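Local coordinates for protein Non-ribosomal peptide synthetase (Streptomyces halstedii, PDB 3WV4) that belongs, as part of a non-ribosomal peptide synthetase, to the ANL clan of AMP-binding enzymes and carries the large domain characteristic of that family, at residues K209-P214 / Q342-R347; A399-W402 / E406-A409. One frame throughout, in Å; residues are numbered along the deposited sequence.

Interaction 1 (K209-P214 / Q342-R347); sequences KAVACP and QTECKR
Val211 drives both methyl groups into the short 3-10 turn at Thr343 and Glu344, and the contact is made by van der Waals packing alone, with no hydrogen bond across it. CG2 of Val211 meets CG2 of Thr343 at 3.6 Å, the two side chains crossing at a slant, and lies 4.3 Å from the methylene CG of Glu344. With CG1 anti to the backbone N (chi1 -178°), the other branch lies against the backbone of the turn, 4.1 Å from Glu344 CA. A beta-branched valine suits this buried strand position because it offers two methyls at once. Thr343 turns its methyl to Val211, leaving its hydroxyl off the apolar patch.

Two bonds of its own brace the turn, Lys346 N to Thr343 O and Cys345 N to Gln342 O, while Glu344 O is taken by Tyr412 OH. In strand 210-214, Val211 pairs with Ile199.

Glu344 starts away from the strand but folds back. Lys209 NZ and Glu344 OE2 are 4.7 Å apart, not in contact, though the opposite charges may attract weakly.

By sequence, the strand follows the glycine- and serine-rich loop of adenylation motif A3, and the turn's Gln-Thr-Glu corresponds to the end of motif A5. With methyls, the Glu344 methylene and backbone meeting, the contact is apolar and undirected, relying on fit, and leaves the Glu344 carboxylate to its probable partner Tyr401.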
ATOM      1  N   LYS A 209     -13.975  -8.862   6.301  1.00 42.91           N
ATOM      2  CA  LYS A 209     -14.332  -7.537   5.796  1.00 41.86           C
ATOM      3  C   LYS A 209     -13.144  -6.956   5.067  1.00 38.16           C
ATOM      4  O   LYS A 209     -12.126  -6.742   5.666  1.00 37.67           O
ATOM      5  CB  LYS A 209     -14.726  -6.642   6.964  1.00 43.94           C
ATOM      6  CG  LYS A 209     -15.327  -5.342   6.489  1.00 47.14           C
ATOM      7  CD  LYS A 209     -15.859  -4.437   7.602  1.00 46.56           C
ATOM      8  CE  LYS A 209     -14.746  -3.691   8.298  1.00 48.61           C
ATOM      9  NZ  LYS A 209     -15.340  -2.696   9.245  1.00 52.52           N
ATOM     10  N   ALA A 210     -13.288  -6.747   3.766  1.00 36.19           N
ATOM     11  CA  ALA A 210     -12.245  -6.255   2.932  1.00 36.17           C
ATOM     12  C   ALA A 210     -12.722  -5.020   2.222  1.00 36.13           C
ATOM     13  O   ALA A 210     -13.859  -4.974   1.744  1.00 37.42           O
ATOM     14  CB  ALA A 210     -11.861  -7.300   1.898  1.00 35.29           C
ATOM     15  N   VAL A 211     -11.854  -4.034   2.115  1.00 33.21           N
ATOM     16  CA  VAL A 211     -12.126  -2.923   1.213  1.00 34.07           C
ATOM     17  C   VAL A 211     -11.827  -3.319  -0.230  1.00 32.09           C
ATOM     18  O   VAL A 211     -10.795  -3.897  -0.504  1.00 31.86           O
ATOM     19  CB  VAL A 211     -11.293  -1.720   1.602  1.00 34.72           C
ATOM     20  CG1 VAL A 211     -11.600  -0.529   0.698  1.00 32.64           C
ATOM     21  CG2 VAL A 211     -11.565  -1.389   3.069  1.00 34.99           C
ATOM     22  N   ALA A 212     -12.760  -3.024  -1.120  1.00 31.97           N
ATOM     23  CA  ALA A 212     -12.653  -3.341  -2.515  1.00 32.83           C
ATOM     24  C   ALA A 212     -12.119  -2.168  -3.229  1.00 33.79           C
ATOM     25  O   ALA A 212     -12.761  -1.110  -3.284  1.00 32.95           O
ATOM     26  CB  ALA A 212     -14.007  -3.713  -3.108  1.00 35.11           C
ATOM     27  N   CYS A 213     -10.963  -2.364  -3.861  1.00 32.66           N
ATOM     28  CA  CYS A 213     -10.236  -1.251  -4.406  1.00 30.24           C
ATOM     29  C   CYS A 213     -10.111  -1.364  -5.882  1.00 29.87           C
ATOM     30  O   CYS A 213      -9.363  -2.239  -6.379  1.00 29.43           O
ATOM     31  CB  CYS A 213      -8.833  -1.179  -3.782  1.00 29.25           C
ATOM     32  SG  CYS A 213      -8.801  -1.017  -1.989  1.00 30.91           S
ATOM     33  N   PRO A 214     -10.771  -0.466  -6.612  1.00 29.04           N
ATOM     34  CA  PRO A 214     -10.611  -0.463  -8.039  1.00 29.22           C
ATOM     35  C   PRO A 214      -9.318   0.154  -8.486  1.00 28.89           C
ATOM     36  O   PRO A 214      -8.747   0.957  -7.793  1.00 28.92           O
ATOM     37  CB  PRO A 214     -11.795   0.399  -8.533  1.00 30.56           C
ATOM     38  CG  PRO A 214     -12.749   0.423  -7.380  1.00 30.47           C
ATOM     39  CD  PRO A 214     -11.825   0.461  -6.200  1.00 30.49           C
ATOM     40  N   GLN A 342      -7.538   5.991   6.472  1.00 29.79           N
ATOM     41  CA  GLN A 342      -8.194   4.700   6.704  1.00 32.71           C
ATOM     42  C   GLN A 342      -8.052   3.941   5.427  1.00 29.80           C
ATOM     43  O   GLN A 342      -8.021   4.553   4.361  1.00 34.20           O
ATOM     44  CB  GLN A 342      -9.722   4.858   6.918  1.00 32.76           C
ATOM     45  CG  GLN A 342     -10.140   5.360   8.290  1.00 37.79           C
ATOM     46  CD  GLN A 342     -11.663   5.439   8.466  1.00 39.07           C
ATOM     47  OE1 GLN A 342     -12.452   5.331   7.521  1.00 45.94           O
ATOM     48  NE2 GLN A 342     -12.070   5.567   9.683  1.00 40.74           N
ATOM     49  N   THR A 343      -8.160   2.622   5.527  1.00 28.32           N
ATOM     50  CA  THR A 343      -8.170   1.751   4.374  1.00 28.13           C
ATOM     51  C   THR A 343      -9.286   2.037   3.371  1.00 30.23           C
ATOM     52  O   THR A 343      -9.058   2.011   2.143  1.00 30.01           O
ATOM     53  CB  THR A 343      -8.240   0.292   4.846  1.00 28.72           C
ATOM     54  OG1 THR A 343      -7.150   0.027   5.724  1.00 27.09           O
ATOM     55  CG2 THR A 343      -8.106  -0.609   3.669  1.00 28.05           C
ATOM     56  N   GLU A 344     -10.430   2.499   3.885  1.00 31.06           N
ATOM     57  CA  GLU A 344     -11.604   2.809   3.074  1.00 31.35           C
ATOM     58  C   GLU A 344     -11.383   3.864   1.990  1.00 29.58           C
ATOM     59  O   GLU A 344     -12.120   3.907   0.958  1.00 29.04           O
ATOM     60  CB  GLU A 344     -12.762   3.229   4.009  1.00 34.77           C
ATOM     61  CG  GLU A 344     -13.450   2.094   4.759  1.00 34.42           C
ATOM     62  CD  GLU A 344     -12.704   1.578   6.003  1.00 36.09           C
ATOM     63  OE1 GLU A 344     -11.515   1.889   6.265  1.00 34.38           O
ATOM     64  OE2 GLU A 344     -13.315   0.768   6.712  1.00 39.34           O
ATOM     65  N   CYS A 345     -10.337   4.670   2.135  1.00 29.44           N
ATOM     66  CA  CYS A 345      -9.937   5.585   1.040  1.00 27.75           C
ATOM     67  C   CYS A 345      -8.412   5.775   0.888  1.00 27.11           C
ATOM     68  O   CYS A 345      -7.929   6.772   0.376  1.00 28.83           O
ATOM     69  CB  CYS A 345     -10.605   6.926   1.299  1.00 27.94           C
ATOM     70  SG  CYS A 345     -10.031   7.800   2.727  1.00 29.64           S
ATOM     71  N   LYS A 346      -7.659   4.803   1.364  1.00 27.64           N
ATOM     72  CA  LYS A 346      -6.202   4.819   1.498  1.00 25.78           C
ATOM     73  C   LYS A 346      -5.688   5.826   2.470  1.00 25.32           C
ATOM     74  O   LYS A 346      -4.983   5.443   3.420  1.00 25.37           O
ATOM     75  CB  LYS A 346      -5.501   4.954   0.160  1.00 26.10           C
ATOM     76  CG  LYS A 346      -4.002   5.023   0.250  1.00 26.08           C
ATOM     77  CD  LYS A 346      -3.292   4.065   1.201  1.00 27.62           C
ATOM     78  CE  LYS A 346      -1.771   4.338   1.195  1.00 26.53           C
ATOM     79  NZ  LYS A 346      -0.912   3.405   2.005  1.00 28.13           N
ATOM     80  N   ARG A 347      -5.946   7.116   2.225  1.00 25.30           N
ATOM     81  CA  ARG A 347      -5.393   8.154   3.061  1.00 23.62           C
ATOM     82  C   ARG A 347      -6.253   9.397   3.032  1.00 23.55           C
ATOM     83  O   ARG A 347      -6.943   9.685   2.033  1.00 26.64           O
ATOM     84  CB  ARG A 347      -3.919   8.424   2.697  1.00 23.33           C
ATOM     85  CG  ARG A 347      -3.217   9.267   3.702  1.00 23.42           C
ATOM     86  CD  ARG A 347      -1.699   9.197   3.657  1.00 23.92           C
ATOM     87  NE  ARG A 347      -1.235   7.883   4.064  1.00 24.81           N
ATOM     88  CZ  ARG A 347      -0.236   7.226   3.482  1.00 28.52           C
ATOM     89  NH1 ARG A 347       0.470   7.807   2.493  1.00 29.25           N
ATOM     90  NH2 ARG A 347       0.136   6.041   3.939  1.00 28.35           N
TER

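Interaction 2 (A399-W402 / E406-A409); sequences AGYW and EITA
Tyr401 and Thr408 join the loop to the first turns of helix 405-411 through one hydrogen bond: Tyr401 N donates to Thr408 OG1 at 3.0 Å, nearly straight at 162°. The same hydroxyl is also hydrogen-bonded to Ala404 O, one turn earlier in the chain, so OG1 serves as donor to the carbonyl and acceptor from the amide. Threonine fits because its small hydroxyl can do both close to the helix surface.

Apolar contacts flank this bond. With OG1 beside the backbone N of Thr408 (chi1 -67°), where it can meet Tyr401 N, CG2 falls anti to that N and rests 3.6 Å from Gly400 CA. Glycine suits that spot twice over: its bare CA admits the methyl, and its positive phi of 108° is easily reached without a side chain. The Tyr401 ring presents its CD2-CE2 edge to the helix. Ile407 CG2 lies 3.9 Å from Tyr401 CE2, the two side chains crossing at about a right angle.

A polar group also meets the aromatic edge: Ile407 O sits near the ring plane, 3.8 Å from Tyr401 CE2. The hydroxyl, at the far end of the ring, is directed to Glu344 and not to the helix.

Three residues separate the segments, so this is a tight local turn from loop into helix. The Gly-Tyr-Trp sequence, a little after strand 388-393, matches, by sequence, the end of motif A6 of adenylation domains in the ANL fold.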
ATOM      1  N   ALA A 399     -14.431   1.461  -3.367  1.00 33.58           N
ATOM      2  CA  ALA A 399     -15.721   1.002  -3.821  1.00 37.56           C
ATOM      3  C   ALA A 399     -16.640   0.375  -2.751  1.00 39.05           C
ATOM      4  O   ALA A 399     -17.641  -0.127  -3.144  1.00 49.70           O
ATOM      5  CB  ALA A 399     -15.533  -0.010  -4.929  1.00 37.92           C
ATOM      6  N   GLY A 400     -16.322   0.391  -1.462  1.00 36.07           N
ATOM      7  CA  GLY A 400     -17.107  -0.315  -0.468  1.00 37.68           C
ATOM      8  C   GLY A 400     -16.336  -1.537   0.032  1.00 41.47           C
ATOM      9  O   GLY A 400     -15.140  -1.687  -0.254  1.00 36.31           O
ATOM     10  N   TYR A 401     -17.027  -2.391   0.798  1.00 40.96           N
ATOM     11  CA  TYR A 401     -16.487  -3.629   1.285  1.00 39.96           C
ATOM     12  C   TYR A 401     -16.896  -4.758   0.363  1.00 42.15           C
ATOM     13  O   TYR A 401     -17.986  -4.738  -0.185  1.00 48.41           O
ATOM     14  CB  TYR A 401     -16.979  -3.902   2.705  1.00 42.21           C
ATOM     15  CG  TYR A 401     -16.644  -2.782   3.664  1.00 40.88           C
ATOM     16  CD1 TYR A 401     -15.325  -2.510   4.006  1.00 41.08           C
ATOM     17  CD2 TYR A 401     -17.633  -1.977   4.198  1.00 40.73           C
ATOM     18  CE1 TYR A 401     -15.004  -1.483   4.883  1.00 39.90           C
ATOM     19  CE2 TYR A 401     -17.331  -0.945   5.082  1.00 40.85           C
ATOM     20  CZ  TYR A 401     -16.009  -0.701   5.424  1.00 40.18           C
ATOM     21  OH  TYR A 401     -15.689   0.355   6.282  1.00 40.77           O
ATOM     22  N   TRP A 402     -16.036  -5.751   0.189  1.00 39.78           N
ATOM     23  CA  TRP A 402     -16.307  -6.821  -0.740  1.00 40.50           C
ATOM     24  C   TRP A 402     -17.556  -7.651  -0.287  1.00 44.41           C
ATOM     25  O   TRP A 402     -17.574  -8.186   0.823  1.00 39.57           O
ATOM     26  CB  TRP A 402     -15.066  -7.686  -0.820  1.00 39.47           C
ATOM     27  CG  TRP A 402     -15.196  -8.972  -1.546  1.00 39.29           C
ATOM     28  CD1 TRP A 402     -15.130 -10.218  -1.000  1.00 37.82           C
ATOM     29  CD2 TRP A 402     -15.392  -9.151  -2.939  1.00 41.36           C
ATOM     30  NE1 TRP A 402     -15.234 -11.176  -1.977  1.00 38.70           N
ATOM     31  CE2 TRP A 402     -15.439 -10.545  -3.174  1.00 41.10           C
ATOM     32  CE3 TRP A 402     -15.499  -8.275  -4.028  1.00 41.04           C
ATOM     33  CZ2 TRP A 402     -15.603 -11.088  -4.444  1.00 43.38           C
ATOM     34  CZ3 TRP A 402     -15.685  -8.823  -5.317  1.00 43.54           C
ATOM     35  CH2 TRP A 402     -15.739 -10.221  -5.502  1.00 45.59           C
ATOM     36  N   GLU A 406     -24.668  -4.139   3.120  1.00 64.53           N
ATOM     37  CA  GLU A 406     -25.260  -3.561   4.325  1.00 67.44           C
ATOM     38  C   GLU A 406     -24.230  -2.735   5.081  1.00 64.43           C
ATOM     39  O   GLU A 406     -24.435  -1.538   5.348  1.00 60.19           O
ATOM     40  CB  GLU A 406     -25.792  -4.695   5.221  1.00 68.93           C
ATOM     41  CG  GLU A 406     -26.524  -4.274   6.470  1.00 75.93           C
ATOM     42  CD  GLU A 406     -28.001  -4.024   6.221  1.00 82.43           C
ATOM     43  OE1 GLU A 406     -28.329  -3.188   5.346  1.00 89.63           O
ATOM     44  OE2 GLU A 406     -28.836  -4.660   6.898  1.00 82.66           O
ATOM     45  N   ILE A 407     -23.116  -3.394   5.410  1.00 62.60           N
ATOM     46  CA  ILE A 407     -22.003  -2.751   6.132  1.00 59.37           C
ATOM     47  C   ILE A 407     -21.438  -1.554   5.336  1.00 49.71           C
ATOM     48  O   ILE A 407     -21.009  -0.571   5.922  1.00 47.83           O
ATOM     49  CB  ILE A 407     -20.845  -3.736   6.432  1.00 59.94           C
ATOM     50  CG1 ILE A 407     -21.350  -5.001   7.144  1.00 64.03           C
ATOM     51  CG2 ILE A 407     -19.802  -3.040   7.294  1.00 59.69           C
ATOM     52  CD1 ILE A 407     -21.522  -4.835   8.647  1.00 64.64           C
ATOM     53  N   THR A 408     -21.452  -1.676   4.012  1.00 45.39           N
ATOM     54  CA  THR A 408     -20.917  -0.675   3.099  1.00 46.85           C
ATOM     55  C   THR A 408     -21.823   0.540   3.127  1.00 47.49           C
ATOM     56  O   THR A 408     -21.339   1.681   3.171  1.00 46.00           O
ATOM     57  CB  THR A 408     -20.854  -1.238   1.638  1.00 44.53           C
ATOM     58  OG1 THR A 408     -19.878  -2.288   1.558  1.00 42.23           O
ATOM     59  CG2 THR A 408     -20.541  -0.164   0.619  1.00 42.88           C
ATOM     60  N   ALA A 409     -23.132   0.294   3.098  1.00 47.95           N
ATOM     61  CA  ALA A 409     -24.109   1.381   3.106  1.00 51.61           C
ATOM     62  C   ALA A 409     -23.975   2.307   4.306  1.00 51.06           C
ATOM     63  O   ALA A 409     -24.251   3.511   4.172  1.00 55.24           O
ATOM     64  CB  ALA A 409     -25.532   0.834   3.035  1.00 56.16           C
TER

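In the fold
Tyr401 is the bridge between the two contacts, whose centres lie about 10 Å apart. Interaction 2 holds its backbone and ring edge, while its OH reaches Glu344 OE2 of interaction 1 at 2.4 Å, a probable hydrogen bond whose unusually short length deserves caution. The loop 399-402 also runs beside strand 210-214: Trp402 N lies 2.8 Å from Ala210 O, again a probable hydrogen bond, and Ala399 CB packs 3.7 Å from Pro214 CG. Strand, turn 342-347 and loop thus meet three ways, each touching the other two. Interaction 1 lies about 10 Å from the centre of the chain and interaction 2 about 20 Å, so the contacts run outward, joining what by sequence appear to be motifs A5, A3 and A6.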